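Local structure of chitinase (Chromobacterium violaceum, 4TXG) at residues A[718-723]-A[733-738]; A[697-702]-A[761-766]. The protein probably hydrolyses the glycosidic bonds of chitin as a family 18 glycoside hydrolase, and probably binds chitin as well. One frame throughout, in Å; residues are numbered along the deposited sequence.

Contact 1: residues A[718-723]-A[733-738]. With CS (cesium ion), chain G.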
loop_
_atom_site.group_PDB
_atom_site.type_symbol
_atom_site.label_atom_id
_atom_site.label_comp_id
_atom_site.label_asym_id
_atom_site.label_seq_id
_atom_site.Cartn_x
_atom_site.Cartn_y
_atom_site.Cartn_z
ATOM N N VAL A 718 -24.683 -15.128 -6.745
ATOM C CA VAL A 718 -25.910 -14.880 -7.490
ATOM C C VAL A 718 -25.689 -13.850 -8.590
ATOM O O VAL A 718 -26.504 -13.709 -9.504
ATOM C CB VAL A 718 -27.063 -14.408 -6.571
ATOM C CG1 VAL A 718 -27.565 -15.573 -5.742
ATOM C CG2 VAL A 718 -26.617 -13.254 -5.673
ATOM N N SER A 719 -24.571 -13.142 -8.509
ATOM C CA SER A 719 -24.243 -12.122 -9.497
ATOM C C SER A 719 -22.733 -12.031 -9.655
ATOM O O SER A 719 -22.042 -11.496 -8.785
ATOM C CB SER A 719 -24.821 -10.769 -9.088
ATOM O OG SER A 719 -24.518 -9.780 -10.057
ATOM N N ALA A 720 -22.222 -12.559 -10.760
ATOM C CA ALA A 720 -20.782 -12.596 -10.969
ATOM C C ALA A 720 -20.304 -11.333 -11.666
ATOM O O ALA A 720 -20.656 -11.083 -12.813
ATOM C CB ALA A 720 -20.392 -13.829 -11.779
ATOM N N GLY A 721 -19.494 -10.538 -10.977
ATOM C CA GLY A 721 -18.899 -9.376 -11.602
ATOM C C GLY A 721 -17.733 -9.752 -12.490
ATOM O O GLY A 721 -17.339 -8.995 -13.377
ATOM N N HIS A 722 -17.166 -10.926 -12.242
ATOM C CA HIS A 722 -16.092 -11.418 -13.087
ATOM C C HIS A 722 -16.179 -12.921 -13.325
ATOM O O HIS A 722 -16.313 -13.697 -12.384
ATOM C CB HIS A 722 -14.721 -11.097 -12.495
ATOM C CG HIS A 722 -13.603 -11.611 -13.336
ATOM N ND1 HIS A 722 -13.084 -10.900 -14.401
ATOM C CD2 HIS A 722 -12.955 -12.801 -13.334
ATOM C CE1 HIS A 722 -12.154 -11.619 -14.997
ATOM N NE2 HIS A 722 -12.056 -12.782 -14.368
ATOM N N SER A 723 -16.055 -13.312 -14.589
ATOM C CA SER A 723 -15.957 -14.717 -14.963
ATOM C C SER A 723 -14.811 -14.903 -15.947
ATOM O O SER A 723 -14.462 -13.983 -16.686
ATOM C CB SER A 723 -17.270 -15.210 -15.576
ATOM O OG SER A 723 -18.340 -15.046 -14.661
ATOM N N ASP A 733 -16.128 -5.243 -10.058
ATOM C CA ASP A 733 -15.684 -5.075 -8.673
ATOM C C ASP A 733 -16.094 -6.232 -7.753
ATOM O O ASP A 733 -15.304 -6.669 -6.908
ATOM C CB ASP A 733 -16.250 -3.778 -8.080
ATOM C CG ASP A 733 -15.651 -2.525 -8.698
ATOM O OD1 ASP A 733 -14.605 -2.612 -9.373
ATOM O OD2 ASP A 733 -16.225 -1.433 -8.480
ATOM N N PHE A 734 -17.333 -6.700 -7.886
ATOM C CA PHE A 734 -17.852 -7.649 -6.907
ATOM C C PHE A 734 -18.577 -8.826 -7.499
ATOM O O PHE A 734 -19.257 -8.719 -8.520
ATOM C CB PHE A 734 -18.804 -6.946 -5.937
ATOM C CG PHE A 734 -18.181 -5.793 -5.216
ATOM C CD1 PHE A 734 -17.171 -6.012 -4.293
ATOM C CD2 PHE A 734 -18.596 -4.495 -5.467
ATOM C CE1 PHE A 734 -16.594 -4.949 -3.613
ATOM C CE2 PHE A 734 -18.009 -3.419 -4.804
ATOM C CZ PHE A 734 -17.014 -3.643 -3.877
ATOM N N ASN A 735 -18.437 -9.949 -6.809
ATOM C CA ASN A 735 -19.327 -11.078 -6.994
ATOM C C ASN A 735 -20.307 -11.080 -5.829
ATOM O O ASN A 735 -19.899 -11.271 -4.682
ATOM C CB ASN A 735 -18.537 -12.385 -7.041
ATOM C CG ASN A 735 -17.576 -12.436 -8.203
ATOM O OD1 ASN A 735 -17.942 -12.117 -9.330
ATOM N ND2 ASN A 735 -16.332 -12.827 -7.933
ATOM N N ARG A 736 -21.585 -10.850 -6.098
ATOM C CA ARG A 736 -22.535 -10.818 -4.993
ATOM C C ARG A 736 -22.947 -12.231 -4.620
ATOM O O ARG A 736 -23.303 -13.036 -5.475
ATOM C CB ARG A 736 -23.760 -9.971 -5.325
ATOM C CG ARG A 736 -24.606 -9.688 -4.081
ATOM C CD ARG A 736 -25.470 -8.441 -4.218
ATOM N NE ARG A 736 -26.131 -8.147 -2.945
ATOM C CZ ARG A 736 -25.573 -7.454 -1.957
ATOM N NH1 ARG A 736 -24.336 -6.967 -2.080
ATOM N NH2 ARG A 736 -26.254 -7.248 -0.838
ATOM N N VAL A 737 -22.891 -12.512 -3.324
ATOM C CA VAL A 737 -23.122 -13.845 -2.776
ATOM C C VAL A 737 -24.454 -13.869 -2.037
ATOM O O VAL A 737 -24.854 -12.859 -1.469
ATOM C CB VAL A 737 -21.966 -14.228 -1.829
ATOM C CG1 VAL A 737 -22.335 -15.386 -0.916
ATOM C CG2 VAL A 737 -20.720 -14.531 -2.644
ATOM N N SER A 738 -25.149 -15.002 -2.081
ATOM C CA SER A 738 -26.373 -15.191 -1.313
ATOM C C SER A 738 -26.270 -16.447 -0.462
ATOM O O SER A 738 -25.821 -17.493 -0.926
ATOM C CB SER A 738 -27.586 -15.292 -2.236
ATOM O OG SER A 738 -28.723 -15.801 -1.549
HETATM CS CS CS G . -22.024 -7.816 -9.432
HETATM O O HOH W 1 -22.775 -6.484 -6.574
#
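S719 and R736 form an antiparallel, hydrogen-bonded pair between the edge strand 716-719 and strand 734-740, and the two segments run 160° apart in direction. R736 N donates to S719 O at 2.8 Å. In return, R736 O takes two donors, V718 N at 2.8 Å and S719 N at 3.3 Å. The first comes in nearly along the C=O axis. The second lies in the carbonyl plane, on a lone pair. V718 and S719 thus both face one residue, which is a classic beta bulge. The bulge sits where the chain turns a corner at V718, at the margin of the six-stranded sheet in the Chitinase C region. Beyond the bridge a side chain joins the pairing. N735 turns its OD1 to the loop, where H722 N donates to it at 3.2 Å. This bond is fairly straight, 161° at the hydrogen, and lies in the plane of the amide C=O. G721 N also reaches OD1, but at a poor angle, and that bond is weak. One amide oxygen therefore gathers two successive backbone N-H groups of the turn. S719 and R736 project from the same face of the sheet, and their CB atoms meet at 4.0 Å. The S719 hydroxyl is anti to its own backbone N, chi1 -179°, and OG binds the cesium ion at 3.2 Å. F734 O binds the same ion at 3.0 Å, and a water is a third ligand. The ion thus bridges the two segments. The R736 chain extends away from V718 and S719, and its guanidinium group bonds to Q696, D698, H768 and T770. At the other end, V718 CG1 packs on S738 CB at 3.5 Å, while S738 OG is hydrogen-bonded to E694.

Contact 2: residues A[697-702]-A[761-766]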
loop_
_atom_site.group_PDB
_atom_site.type_symbol
_atom_site.label_atom_id
_atom_site.label_comp_id
_atom_site.label_asym_id
_atom_site.label_seq_id
_atom_site.Cartn_x
_atom_site.Cartn_y
_atom_site.Cartn_z
ATOM N N PHE A 697 -24.157 -10.333 0.224
ATOM C CA PHE A 697 -23.066 -9.387 0.412
ATOM C C PHE A 697 -22.124 -9.452 -0.785
ATOM O O PHE A 697 -22.137 -10.425 -1.544
ATOM C CB PHE A 697 -22.303 -9.649 1.718
ATOM C CG PHE A 697 -21.954 -11.099 1.959
ATOM C CD1 PHE A 697 -20.765 -11.634 1.477
ATOM C CD2 PHE A 697 -22.802 -11.914 2.691
ATOM C CE1 PHE A 697 -20.434 -12.965 1.705
ATOM C CE2 PHE A 697 -22.478 -13.244 2.922
ATOM C CZ PHE A 697 -21.294 -13.771 2.427
ATOM N N ASP A 698 -21.334 -8.398 -0.951
ATOM C CA ASP A 698 -20.359 -8.318 -2.037
ATOM C C ASP A 698 -19.015 -8.898 -1.619
ATOM O O ASP A 698 -18.449 -8.512 -0.597
ATOM C CB ASP A 698 -20.162 -6.865 -2.487
ATOM C CG ASP A 698 -21.333 -6.328 -3.280
ATOM O OD1 ASP A 698 -22.072 -7.125 -3.897
ATOM O OD2 ASP A 698 -21.497 -5.090 -3.294
ATOM N N VAL A 699 -18.514 -9.833 -2.417
ATOM C CA VAL A 699 -17.163 -10.355 -2.265
ATOM C C VAL A 699 -16.317 -9.778 -3.398
ATOM O O VAL A 699 -16.740 -9.822 -4.554
ATOM C CB VAL A 699 -17.170 -11.898 -2.302
ATOM C CG1 VAL A 699 -15.760 -12.469 -2.179
ATOM C CG2 VAL A 699 -18.068 -12.424 -1.181
ATOM N N PRO A 700 -15.144 -9.209 -3.077
ATOM C CA PRO A 700 -14.366 -8.623 -4.179
ATOM C C PRO A 700 -13.924 -9.690 -5.178
ATOM O O PRO A 700 -13.762 -10.857 -4.814
ATOM C CB PRO A 700 -13.161 -7.996 -3.472
ATOM C CG PRO A 700 -13.006 -8.810 -2.201
ATOM C CD PRO A 700 -14.430 -9.154 -1.789
ATOM N N THR A 701 -13.749 -9.281 -6.428
ATOM C CA THR A 701 -13.392 -10.201 -7.502
ATOM C C THR A 701 -11.931 -10.654 -7.456
ATOM O O THR A 701 -11.459 -11.323 -8.370
ATOM C CB THR A 701 -13.650 -9.554 -8.871
ATOM O OG1 THR A 701 -13.057 -8.246 -8.883
ATOM C CG2 THR A 701 -15.162 -9.437 -9.139
ATOM N N SER A 702 -11.214 -10.264 -6.408
ATOM C CA SER A 702 -9.889 -10.820 -6.150
ATOM C C SER A 702 -9.977 -12.336 -5.947
ATOM O O SER A 702 -9.033 -13.064 -6.268
ATOM C CB SER A 702 -9.243 -10.141 -4.923
ATOM O OG SER A 702 -10.099 -10.222 -3.779
ATOM N N LEU A 761 -8.686 -17.196 -3.246
ATOM C CA LEU A 761 -7.689 -16.132 -3.140
ATOM C C LEU A 761 -8.153 -15.128 -2.090
ATOM O O LEU A 761 -9.352 -15.045 -1.796
ATOM C CB LEU A 761 -7.453 -15.444 -4.489
ATOM C CG LEU A 761 -6.599 -16.231 -5.499
ATOM C CD1 LEU A 761 -6.674 -15.600 -6.893
ATOM C CD2 LEU A 761 -5.156 -16.321 -5.032
ATOM N N PRO A 762 -7.213 -14.356 -1.518
ATOM C CA PRO A 762 -7.598 -13.460 -0.422
ATOM C C PRO A 762 -8.649 -12.415 -0.787
ATOM O O PRO A 762 -8.727 -11.964 -1.938
ATOM C CB PRO A 762 -6.273 -12.785 -0.055
ATOM C CG PRO A 762 -5.237 -13.848 -0.372
ATOM C CD PRO A 762 -5.748 -14.441 -1.670
ATOM N N ILE A 763 -9.455 -12.053 0.214
ATOM C CA ILE A 763 -10.414 -10.957 0.114
ATOM C C ILE A 763 -10.322 -10.074 1.350
ATOM O O ILE A 763 -9.853 -10.513 2.410
ATOM C CB ILE A 763 -11.882 -11.462 -0.009
ATOM C CG1 ILE A 763 -12.317 -12.115 1.304
ATOM C CG2 ILE A 763 -12.042 -12.425 -1.203
ATOM C CD1 ILE A 763 -13.767 -12.582 1.325
ATOM N N SER A 764 -10.745 -8.822 1.204
ATOM C CA SER A 764 -11.025 -7.968 2.352
ATOM C C SER A 764 -12.541 -7.812 2.437
ATOM O O SER A 764 -13.277 -8.280 1.554
ATOM C CB SER A 764 -10.330 -6.604 2.240
ATOM O OG SER A 764 -10.796 -5.861 1.123
ATOM N N GLY A 765 -13.013 -7.171 3.493
ATOM C CA GLY A 765 -14.442 -7.084 3.724
ATOM C C GLY A 765 -14.968 -8.381 4.318
ATOM O O GLY A 765 -14.421 -8.874 5.303
ATOM N N PRO A 766 -16.046 -8.939 3.747
ATOM C CA PRO A 766 -16.889 -8.432 2.656
ATOM C C PRO A 766 -17.606 -7.125 3.020
ATOM O O PRO A 766 -17.356 -6.546 4.084
ATOM C CB PRO A 766 -17.907 -9.563 2.438
ATOM C CG PRO A 766 -17.256 -10.793 3.001
ATOM C CD PRO A 766 -16.450 -10.295 4.172
#
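P766 lies beside F697, and the two side chains point the same way. P766 CB comes to 3.7 Å from F697 CD1, obliquely to the ring. The ring is carried there by a chi1 of 46°, which puts CG between the backbone N and the carbonyl carbon. P766 CB also rests on D698 O at 3.3 Å. The peptide bond before P766 is cis, and strand 767-773 starts at the next residue. P700 and I763 meet differently: their side chains cross at about a right angle, with P700 CG 3.6 Å from I763 CB. On the same pyrrolidine ring, CD touches S764 O. I763 is set obliquely against V699, and its CG2 meets V699 CG1 at 3.8 Å. The branched I763 side chain thus packs against two successive residues of the strand. At the far end the contact turns polar. S702 OG donates to P762 O at 2.9 Å, in the carbonyl plane. L761 lays CB and CD1 against S702 O, with CB at 3.4 Å. That oxygen also accepts a hydrogen bond from the W443 indole. The contact is buried packing between the end of strand 694-700 and the loop that leads from strand 752-758 to strand 767-773. L663 of strand 659-664 touches both I763 and P766. Helix 441-448 of the Glycosyl hydrolases family 18 region closes the other end, with W443 against L761 and Y447 against S702 and P762.

Strands 734-740 and 694-700 are neighbours in one sheet, so contacts 1 and 2 lie side by side, with centres about 10 Å apart. Backbone bonds join them directly: N735 N probably donates to V699 O, and V737 N to F697 O. Contact 1 is partly buried, at the sheet edge. It is held mainly by backbone bonds, an amide side chain and a shared cesium ion. Contact 2 is buried and relies on prolines and aliphatic groups, with a single hydrogen bond across it. Side chains also pack between the two, with F734 CG 3.5 Å from D698 CB. Contact 1 extends the sheet outward, whereas contact 2 faces helix 441-448, within the Glycosyl hydrolases family 18 range.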